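Local coordinates for VipE (Legionella pneumophila subsp. pneumophila str. Philadelphia 1, PDB 4QN8), which is an effector protein of Legionella whose molecular activity is not established, represented here by the all-helical N-terminal part of the longer natural chain, at residues Leu5-Arg10 with Ser54-Met59; Glu76-Leu81 with Ala109-His114; Glu121-Thr126 with Asn140-Ile145. One frame throughout, in Å; residues are numbered along the deposited sequence.

The three contacts follow one another along an all-helical chain. Interaction 1 closes before interaction 2 opens, and interaction 3 comes last. Interaction 1 holds the start of helix 6-20 against the loop leading into helix 58-69. Its centre lies about 22 Å from that of interaction 2 and about 26 Å from that of interaction 3, both on the other side of the chain's centre. Interactions 2 and 3 have centres about 13 Å apart and touch, through E111 with H122 and H79 with H122. Together they tie helices 75-88 and 103-114 to the 3-10 turn after helix 116-119 and to helix 135-154, giving one connected block within a single chain.

Interaction 1 (Leu5-Arg10 with Ser54-Met59); sequences LTQTQR and SNHSKM
L5 and Q7 both reach toward the imidazole of H56, but they treat it differently. L5 is the apolar partner: its CD1 methyl lies 4.1 Å above one face of the ring, displaced toward the rim, while CD2 comes within 4.1 Å of H56 ND1. A branched leucine suits this place because its two methyls can spread along a flat group without competing for its nitrogens. Q7 approaches obliquely with its amide, whose plane is turned 57° from that of the ring, and brings its NE2 to 3.2 Å from H56 NE2, a close approach. The amide gets this far because the Q7 side chain is fully stretched, with CG trans to the backbone N (chi1 176°). In H56, chi1 of 63° tucks CG over the backbone and turns the ring toward the start of helix 6-20.

The stronger polar partners of both groups lie in the loop that also carries H56. H56 ND1 bonds to the carbonyl of S52, its NE2 makes a weak hydrogen bond to the carbonyl of T39, and Q7 OE1 accepts from the backbone N of T39.

Chemically, then, the contact is a mixed one. Apolar cover over a face of the histidine leaves its ring nitrogens to polar partners, and the bond from ND1 to the S52 carbonyl, which probably means ND1 is protonated, helps set the ring's rotation while L5 packs against it.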
loop_
_atom_site.group_PDB
_atom_site.type_symbol
_atom_site.label_atom_id
_atom_site.label_comp_id
_atom_site.label_asym_id
_atom_site.label_seq_id
_atom_site.Cartn_x
_atom_site.Cartn_y
_atom_site.Cartn_z
ATOM N N LEU A 5 -9.333 0.229 -12.662
ATOM C CA LEU A 5 -10.651 0.486 -12.103
ATOM C C LEU A 5 -10.972 1.972 -12.161
ATOM O O LEU A 5 -10.060 2.809 -12.100
ATOM C CB LEU A 5 -10.676 0.062 -10.640
ATOM C CG LEU A 5 -10.423 -1.426 -10.399
ATOM C CD1 LEU A 5 -10.163 -1.709 -8.925
ATOM C CD2 LEU A 5 -11.634 -2.187 -10.881
ATOM N N THR A 6 -12.261 2.299 -12.272
ATOM C CA THR A 6 -12.685 3.696 -12.258
ATOM C C THR A 6 -12.269 4.369 -10.948
ATOM O O THR A 6 -11.788 5.507 -10.942
ATOM C CB THR A 6 -14.196 3.827 -12.493
ATOM O OG1 THR A 6 -14.517 3.256 -13.772
ATOM C CG2 THR A 6 -14.615 5.294 -12.478
ATOM N N GLN A 7 -12.428 3.649 -9.840
ATOM C CA GLN A 7 -11.986 4.120 -8.534
ATOM C C GLN A 7 -10.516 4.565 -8.580
ATOM O O GLN A 7 -10.155 5.635 -8.079
ATOM C CB GLN A 7 -12.171 2.988 -7.519
ATOM C CG GLN A 7 -11.664 3.292 -6.143
ATOM C CD GLN A 7 -11.953 2.180 -5.148
ATOM O OE1 GLN A 7 -11.614 2.301 -3.977
ATOM N NE2 GLN A 7 -12.596 1.100 -5.608
ATOM N N THR A 8 -9.677 3.746 -9.206
ATOM C CA THR A 8 -8.259 4.053 -9.340
ATOM C C THR A 8 -8.056 5.326 -10.142
ATOM O O THR A 8 -7.298 6.210 -9.740
ATOM C CB THR A 8 -7.531 2.915 -10.041
ATOM O OG1 THR A 8 -7.464 1.802 -9.146
ATOM C CG2 THR A 8 -6.104 3.330 -10.446
ATOM N N GLN A 9 -8.740 5.420 -11.272
ATOM C CA GLN A 9 -8.600 6.588 -12.138
ATOM C C GLN A 9 -8.949 7.879 -11.413
ATOM O O GLN A 9 -8.266 8.893 -11.579
ATOM C CB GLN A 9 -9.488 6.452 -13.375
ATOM C CG GLN A 9 -9.100 5.301 -14.307
ATOM C CD GLN A 9 -10.184 5.004 -15.328
ATOM O OE1 GLN A 9 -11.240 5.642 -15.331
ATOM N NE2 GLN A 9 -9.928 4.034 -16.198
ATOM N N ARG A 10 -10.026 7.851 -10.631
ATOM C CA ARG A 10 -10.491 9.074 -9.979
ATOM C C ARG A 10 -9.494 9.476 -8.902
ATOM O O ARG A 10 -9.172 10.651 -8.763
ATOM C CB ARG A 10 -11.892 8.895 -9.392
ATOM C CG ARG A 10 -12.945 8.503 -10.432
ATOM C CD ARG A 10 -13.257 9.641 -11.388
ATOM N NE ARG A 10 -14.078 9.192 -12.511
ATOM C CZ ARG A 10 -15.401 9.055 -12.468
ATOM N NH1 ARG A 10 -16.074 9.344 -11.355
ATOM N NH2 ARG A 10 -16.058 8.640 -13.542
ATOM N N SER A 54 -17.268 -3.748 -10.760
ATOM C CA SER A 54 -18.376 -4.323 -10.008
ATOM C C SER A 54 -17.938 -5.585 -9.273
ATOM O O SER A 54 -18.769 -6.282 -8.685
ATOM C CB SER A 54 -19.538 -4.663 -10.943
ATOM O OG SER A 54 -19.185 -5.728 -11.799
ATOM N N ASN A 55 -16.644 -5.885 -9.319
ATOM C CA ASN A 55 -16.117 -7.098 -8.683
ATOM C C ASN A 55 -14.689 -6.902 -8.201
ATOM O O ASN A 55 -13.734 -7.201 -8.928
ATOM C CB ASN A 55 -16.185 -8.291 -9.648
ATOM C CG ASN A 55 -16.051 -9.635 -8.933
ATOM O OD1 ASN A 55 -16.722 -9.892 -7.926
ATOM N ND2 ASN A 55 -15.179 -10.496 -9.450
ATOM N N HIS A 56 -14.530 -6.377 -6.987
ATOM C CA HIS A 56 -13.179 -6.176 -6.458
ATOM C C HIS A 56 -13.156 -6.071 -4.937
ATOM O O HIS A 56 -14.001 -5.416 -4.327
ATOM C CB HIS A 56 -12.497 -4.952 -7.092
ATOM C CG HIS A 56 -13.182 -3.650 -6.795
ATOM N ND1 HIS A 56 -14.056 -3.064 -7.690
ATOM C CD2 HIS A 56 -13.127 -2.833 -5.728
ATOM C CE1 HIS A 56 -14.520 -1.937 -7.163
ATOM N NE2 HIS A 56 -13.969 -1.769 -5.982
ATOM N N SER A 57 -12.184 -6.730 -4.329
ATOM C CA SER A 57 -11.972 -6.586 -2.900
ATOM C C SER A 57 -11.326 -5.247 -2.598
ATOM O O SER A 57 -10.884 -4.525 -3.508
ATOM C CB SER A 57 -11.076 -7.706 -2.377
ATOM O OG SER A 57 -9.755 -7.543 -2.851
ATOM N N LYS A 58 -11.249 -4.917 -1.314
ATOM C CA LYS A 58 -10.522 -3.716 -0.908
ATOM C C LYS A 58 -9.054 -3.779 -1.319
ATOM O O LYS A 58 -8.532 -2.823 -1.903
ATOM C CB LYS A 58 -10.667 -3.468 0.595
ATOM C CG LYS A 58 -9.923 -2.237 1.090
ATOM C CD LYS A 58 -10.263 -1.970 2.550
ATOM C CE LYS A 58 -9.439 -0.815 3.105
ATOM N NZ LYS A 58 -10.048 -0.364 4.398
HETATM N N MSE A 59 -8.380 -4.896 -1.039
HETATM C CA MSE A 59 -7.004 -5.036 -1.506
HETATM C C MSE A 59 -6.880 -4.998 -3.027
HETATM O O MSE A 59 -5.925 -4.411 -3.542
HETATM C CB MSE A 59 -6.296 -6.270 -0.946
HETATM C CG MSE A 59 -4.872 -6.397 -1.507
HETATM SE SE MSE A 59 -3.789 -4.791 -1.131
HETATM C CE MSE A 59 -4.011 -5.100 0.750
#

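Interaction 2 (Glu76-Leu81 with Ala109-His114); sequences EILHQL and AFEMAH
A buried histidine-carboxylate hydrogen bond, made by H79 and E111, joins two helices that run roughly antiparallel. ND1 of H79 donates to OE2 of E111 over 2.6 Å, with an N-H...O angle of 160°. The acceptor lies in the imidazole plane and receives the proton on its syn lone pair, so both groups use a favourable direction. Ring and carboxylate stand almost perpendicular to each other. Glutamate suits this place because its chain, extended from a CG trans to the backbone N (chi1 -164°), spans the gap between the helices. The other oxygen, OE1, is taken by NE2 of H122, whose ring also stacks with that of H79; one buried carboxylate is thus held by two histidines.

Beside this polar pair L78 supplies the apolar packing. Its CD2 methyl rests 3.9 Å from CG of E111, the two chains running antiparallel alongside each other, and lies 4.0 Å from CD2 of F110, meeting that ring at its edge and in its plane. L78 thereby packs on the aliphatic part of the glutamate, next to the bonded end.

The segment axes approach to 10.4 Å and their N-to-C directions differ by 144°. Helix 116-119 packs on E111 and H79 through K118, with A119 adding to the cover of E111. Helix 135-154 meets helix 103-114 through A109, M112 and A113, and F153 sets its ring edge-to-face with F110. No strand takes part; the contact is helix against helix.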
loop_
_atom_site.group_PDB
_atom_site.type_symbol
_atom_site.label_atom_id
_atom_site.label_comp_id
_atom_site.label_asym_id
_atom_site.label_seq_id
_atom_site.Cartn_x
_atom_site.Cartn_y
_atom_site.Cartn_z
ATOM N N GLU A 76 13.838 6.393 -5.405
ATOM C CA GLU A 76 14.019 7.140 -4.159
ATOM C C GLU A 76 12.775 7.935 -3.763
ATOM O O GLU A 76 12.489 8.062 -2.575
ATOM C CB GLU A 76 15.268 8.031 -4.201
ATOM C CG GLU A 76 16.591 7.261 -4.105
ATOM C CD GLU A 76 16.922 6.750 -2.702
ATOM O OE1 GLU A 76 16.042 6.777 -1.815
ATOM O OE2 GLU A 76 18.078 6.312 -2.491
ATOM N N ILE A 77 12.027 8.458 -4.738
ATOM C CA ILE A 77 10.725 9.075 -4.426
ATOM C C ILE A 77 9.761 8.050 -3.822
ATOM O O ILE A 77 9.078 8.321 -2.825
ATOM C CB ILE A 77 10.067 9.759 -5.651
ATOM C CG1 ILE A 77 10.891 10.971 -6.107
ATOM C CG2 ILE A 77 8.648 10.212 -5.308
ATOM C CD1 ILE A 77 10.640 12.227 -5.294
ATOM N N LEU A 78 9.707 6.864 -4.424
ATOM C CA LEU A 78 8.925 5.771 -3.875
ATOM C C LEU A 78 9.372 5.404 -2.461
ATOM O O LEU A 78 8.529 5.168 -1.585
ATOM C CB LEU A 78 9.025 4.560 -4.805
ATOM C CG LEU A 78 8.567 3.214 -4.272
ATOM C CD1 LEU A 78 7.051 3.182 -4.083
ATOM C CD2 LEU A 78 9.030 2.150 -5.271
ATOM N N HIS A 79 10.677 5.376 -2.221
ATOM C CA HIS A 79 11.152 4.996 -0.885
ATOM C C HIS A 79 10.702 6.022 0.150
ATOM O O HIS A 79 10.253 5.678 1.244
ATOM C CB HIS A 79 12.668 4.862 -0.848
ATOM C CG HIS A 79 13.178 4.365 0.462
ATOM N ND1 HIS A 79 13.118 3.034 0.816
ATOM C CD2 HIS A 79 13.712 5.018 1.520
ATOM C CE1 HIS A 79 13.616 2.886 2.034
ATOM N NE2 HIS A 79 13.977 4.074 2.485
ATOM N N GLN A 80 10.823 7.289 -0.223
ATOM C CA GLN A 80 10.490 8.419 0.648
ATOM C C GLN A 80 8.990 8.400 0.937
ATOM O O GLN A 80 8.566 8.549 2.089
ATOM C CB GLN A 80 10.896 9.704 -0.084
ATOM C CG GLN A 80 10.902 10.998 0.690
ATOM C CD GLN A 80 11.418 12.148 -0.184
ATOM O OE1 GLN A 80 10.855 12.424 -1.250
ATOM N NE2 GLN A 80 12.504 12.800 0.250
ATOM N N LEU A 81 8.178 8.190 -0.095
ATOM C CA LEU A 81 6.729 8.124 0.107
ATOM C C LEU A 81 6.369 6.977 1.044
ATOM O O LEU A 81 5.584 7.149 1.974
ATOM C CB LEU A 81 5.971 7.963 -1.215
ATOM C CG LEU A 81 5.812 9.194 -2.107
ATOM C CD1 LEU A 81 5.205 8.782 -3.444
ATOM C CD2 LEU A 81 4.955 10.254 -1.430
ATOM N N ALA A 109 4.967 -3.284 -0.228
ATOM C CA ALA A 109 5.030 -4.488 -1.062
ATOM C C ALA A 109 5.535 -4.195 -2.474
ATOM O O ALA A 109 6.254 -5.002 -3.062
ATOM C CB ALA A 109 3.674 -5.170 -1.123
ATOM N N PHE A 110 5.147 -3.056 -3.024
ATOM C CA PHE A 110 5.559 -2.706 -4.376
ATOM C C PHE A 110 7.047 -2.407 -4.379
ATOM O O PHE A 110 7.785 -2.815 -5.288
ATOM C CB PHE A 110 4.769 -1.492 -4.846
ATOM C CG PHE A 110 5.061 -1.084 -6.254
ATOM C CD1 PHE A 110 4.381 -1.673 -7.313
ATOM C CD2 PHE A 110 6.007 -0.110 -6.520
ATOM C CE1 PHE A 110 4.639 -1.287 -8.621
ATOM C CE2 PHE A 110 6.268 0.289 -7.829
ATOM C CZ PHE A 110 5.582 -0.303 -8.880
ATOM N N GLU A 111 7.495 -1.685 -3.360
ATOM C CA GLU A 111 8.917 -1.408 -3.255
ATOM C C GLU A 111 9.696 -2.693 -3.028
ATOM O O GLU A 111 10.806 -2.843 -3.557
ATOM C CB GLU A 111 9.243 -0.363 -2.172
ATOM C CG GLU A 111 10.667 0.195 -2.342
ATOM C CD GLU A 111 11.087 1.124 -1.217
ATOM O OE1 GLU A 111 10.208 1.558 -0.436
ATOM O OE2 GLU A 111 12.301 1.444 -1.127
HETATM N N MSE A 112 9.150 -3.633 -2.256
HETATM C CA MSE A 112 9.867 -4.885 -2.049
HETATM C C MSE A 112 9.888 -5.738 -3.310
HETATM O O MSE A 112 10.824 -6.531 -3.523
HETATM C CB MSE A 112 9.276 -5.668 -0.882
HETATM C CG MSE A 112 9.426 -4.933 0.431
HETATM SE SE MSE A 112 8.438 -5.816 1.830
HETATM C CE MSE A 112 9.625 -7.322 2.146
ATOM N N ALA A 113 8.881 -5.569 -4.156
ATOM C CA ALA A 113 8.806 -6.374 -5.372
ATOM C C ALA A 113 9.879 -5.960 -6.361
ATOM O O ALA A 113 10.434 -6.794 -7.086
ATOM C CB ALA A 113 7.439 -6.244 -6.002
ATOM N N HIS A 114 10.179 -4.669 -6.393
ATOM C CA HIS A 114 11.007 -4.146 -7.478
ATOM C C HIS A 114 12.342 -3.627 -6.996
ATOM O O HIS A 114 13.328 -3.659 -7.728
ATOM C CB HIS A 114 10.241 -3.063 -8.249
ATOM C CG HIS A 114 8.983 -3.571 -8.881
ATOM N ND1 HIS A 114 8.984 -4.527 -9.866
ATOM C CD2 HIS A 114 7.676 -3.279 -8.644
ATOM C CE1 HIS A 114 7.737 -4.807 -10.217
ATOM N NE2 HIS A 114 6.930 -4.057 -9.487
#

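Interaction 3 (Glu121-Thr126 with Asn140-Ile145); sequences EHFNST and NLKAVI
NZ of K142 is engaged by two groups: the carboxylate of E120, the residue preceding E121, in a salt bridge, and the ring of F123, in a cation-pi contact. The ammonium lies 4.5 Å from the centroid of that ring and 18° off its normal. Closer still is the methylene next to it: CE of K142 sits 3.5 Å from the F123 centroid, almost on the normal, in a CH-pi contact. The lysine can lie across the ring in this way because its CG is beside the backbone N (chi1 -68°) and the chain beyond is straight.

L141 meets the same ring from another direction. Its CD2 methyl is 3.8 Å from CE1 of F123, at the ring edge and near its plane, so that face and rim are occupied by neighbouring residues of one helix.

The turn bearing F123 is secured by the carbonyl oxygen of H122, which accepts from OG of S125 at 2.7 Å and from its backbone N at 3.2 Å. L146 also packs against the phenylalanine.

Lysine suits its place by being two-natured: its hydrocarbon covers the aromatic face, while the positive end reaches the E120 carboxylate, probably stabilised by both that group and the pi cloud.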
loop_
_atom_site.group_PDB
_atom_site.type_symbol
_atom_site.label_atom_id
_atom_site.label_comp_id
_atom_site.label_asym_id
_atom_site.label_seq_id
_atom_site.Cartn_x
_atom_site.Cartn_y
_atom_site.Cartn_z
ATOM N N GLU A 121 15.188 -1.358 4.373
ATOM C CA GLU A 121 15.430 -0.353 5.405
ATOM C C GLU A 121 14.167 0.025 6.201
ATOM O O GLU A 121 14.263 0.543 7.314
ATOM C CB GLU A 121 16.071 0.894 4.790
ATOM C CG GLU A 121 17.388 0.623 4.059
ATOM C CD GLU A 121 17.938 1.862 3.365
ATOM O OE1 GLU A 121 17.400 2.969 3.604
ATOM O OE2 GLU A 121 18.908 1.728 2.581
ATOM N N HIS A 122 12.997 -0.233 5.634
ATOM C CA HIS A 122 11.737 0.134 6.292
ATOM C C HIS A 122 11.497 -0.692 7.550
ATOM O O HIS A 122 10.771 -0.262 8.454
ATOM C CB HIS A 122 10.541 -0.040 5.360
ATOM C CG HIS A 122 10.514 0.916 4.214
ATOM N ND1 HIS A 122 10.578 2.283 4.382
ATOM C CD2 HIS A 122 10.403 0.703 2.881
ATOM C CE1 HIS A 122 10.519 2.869 3.194
ATOM N NE2 HIS A 122 10.404 1.932 2.276
ATOM N N PHE A 123 12.105 -1.875 7.613
ATOM C CA PHE A 123 11.915 -2.755 8.770
ATOM C C PHE A 123 12.716 -2.303 9.973
ATOM O O PHE A 123 12.557 -2.847 11.061
ATOM C CB PHE A 123 12.229 -4.207 8.401
ATOM C CG PHE A 123 11.335 -4.736 7.318
ATOM C CD1 PHE A 123 10.087 -5.255 7.622
ATOM C CD2 PHE A 123 11.711 -4.654 5.991
ATOM C CE1 PHE A 123 9.247 -5.720 6.621
ATOM C CE2 PHE A 123 10.875 -5.117 4.985
ATOM C CZ PHE A 123 9.643 -5.644 5.299
ATOM N N ASN A 124 13.569 -1.305 9.765
ATOM C CA ASN A 124 14.321 -0.665 10.840
ATOM C C ASN A 124 13.630 0.572 11.413
ATOM O O ASN A 124 14.103 1.159 12.392
ATOM C CB ASN A 124 15.718 -0.278 10.346
ATOM C CG ASN A 124 16.603 -1.478 10.112
ATOM O OD1 ASN A 124 16.453 -2.512 10.768
ATOM N ND2 ASN A 124 17.541 -1.350 9.174
ATOM N N SER A 125 12.516 0.963 10.805
ATOM C CA SER A 125 11.849 2.213 11.145
ATOM C C SER A 125 11.215 2.105 12.530
ATOM O O SER A 125 10.876 0.998 12.977
ATOM C CB SER A 125 10.776 2.536 10.100
ATOM O OG SER A 125 9.751 1.549 10.132
ATOM N N THR A 126 11.059 3.244 13.203
ATOM C CA THR A 126 10.485 3.266 14.550
ATOM C C THR A 126 9.113 2.593 14.574
ATOM O O THR A 126 8.806 1.817 15.479
ATOM C CB THR A 126 10.359 4.711 15.083
ATOM O OG1 THR A 126 11.662 5.318 15.145
ATOM C CG2 THR A 126 9.742 4.723 16.479
ATOM N N ASN A 140 7.153 -13.112 10.102
ATOM C CA ASN A 140 5.782 -13.302 9.620
ATOM C C ASN A 140 5.284 -12.111 8.815
ATOM O O ASN A 140 4.510 -12.277 7.860
ATOM C CB ASN A 140 4.817 -13.612 10.773
ATOM C CG ASN A 140 4.983 -15.017 11.311
ATOM O OD1 ASN A 140 5.202 -15.968 10.554
ATOM N ND2 ASN A 140 4.872 -15.156 12.627
ATOM N N LEU A 141 5.698 -10.903 9.203
ATOM C CA LEU A 141 5.341 -9.702 8.441
ATOM C C LEU A 141 5.803 -9.872 6.999
ATOM O O LEU A 141 5.050 -9.599 6.055
ATOM C CB LEU A 141 5.951 -8.438 9.066
ATOM C CG LEU A 141 5.763 -7.114 8.306
ATOM C CD1 LEU A 141 4.272 -6.881 8.038
ATOM C CD2 LEU A 141 6.361 -5.927 9.074
ATOM N N LYS A 142 7.032 -10.352 6.820
ATOM C CA LYS A 142 7.568 -10.546 5.477
ATOM C C LYS A 142 6.985 -11.757 4.750
ATOM O O LYS A 142 6.560 -11.651 3.588
ATOM C CB LYS A 142 9.099 -10.653 5.519
ATOM C CG LYS A 142 9.797 -9.359 5.901
ATOM C CD LYS A 142 11.298 -9.577 5.965
ATOM C CE LYS A 142 12.033 -8.286 6.296
ATOM N NZ LYS A 142 13.499 -8.547 6.436
ATOM N N ALA A 143 6.976 -12.899 5.422
ATOM C CA ALA A 143 6.675 -14.166 4.750
ATOM C C ALA A 143 5.180 -14.416 4.599
ATOM O O ALA A 143 4.762 -15.114 3.679
ATOM C CB ALA A 143 7.328 -15.325 5.476
ATOM N N VAL A 144 4.373 -13.875 5.512
ATOM C CA VAL A 144 2.930 -14.135 5.473
ATOM C C VAL A 144 2.128 -12.911 5.051
ATOM O O VAL A 144 1.286 -12.988 4.146
ATOM C CB VAL A 144 2.408 -14.637 6.831
ATOM C CG1 VAL A 144 0.889 -14.792 6.798
ATOM C CG2 VAL A 144 3.088 -15.955 7.196
ATOM N N ILE A 145 2.398 -11.777 5.696
ATOM C CA ILE A 145 1.573 -10.587 5.499
ATOM C C ILE A 145 1.896 -9.856 4.195
ATOM O O ILE A 145 0.997 -9.535 3.424
ATOM C CB ILE A 145 1.641 -9.647 6.722
ATOM C CG1 ILE A 145 1.025 -10.353 7.939
ATOM C CG2 ILE A 145 0.892 -8.359 6.463
ATOM C CD1 ILE A 145 1.090 -9.512 9.216
#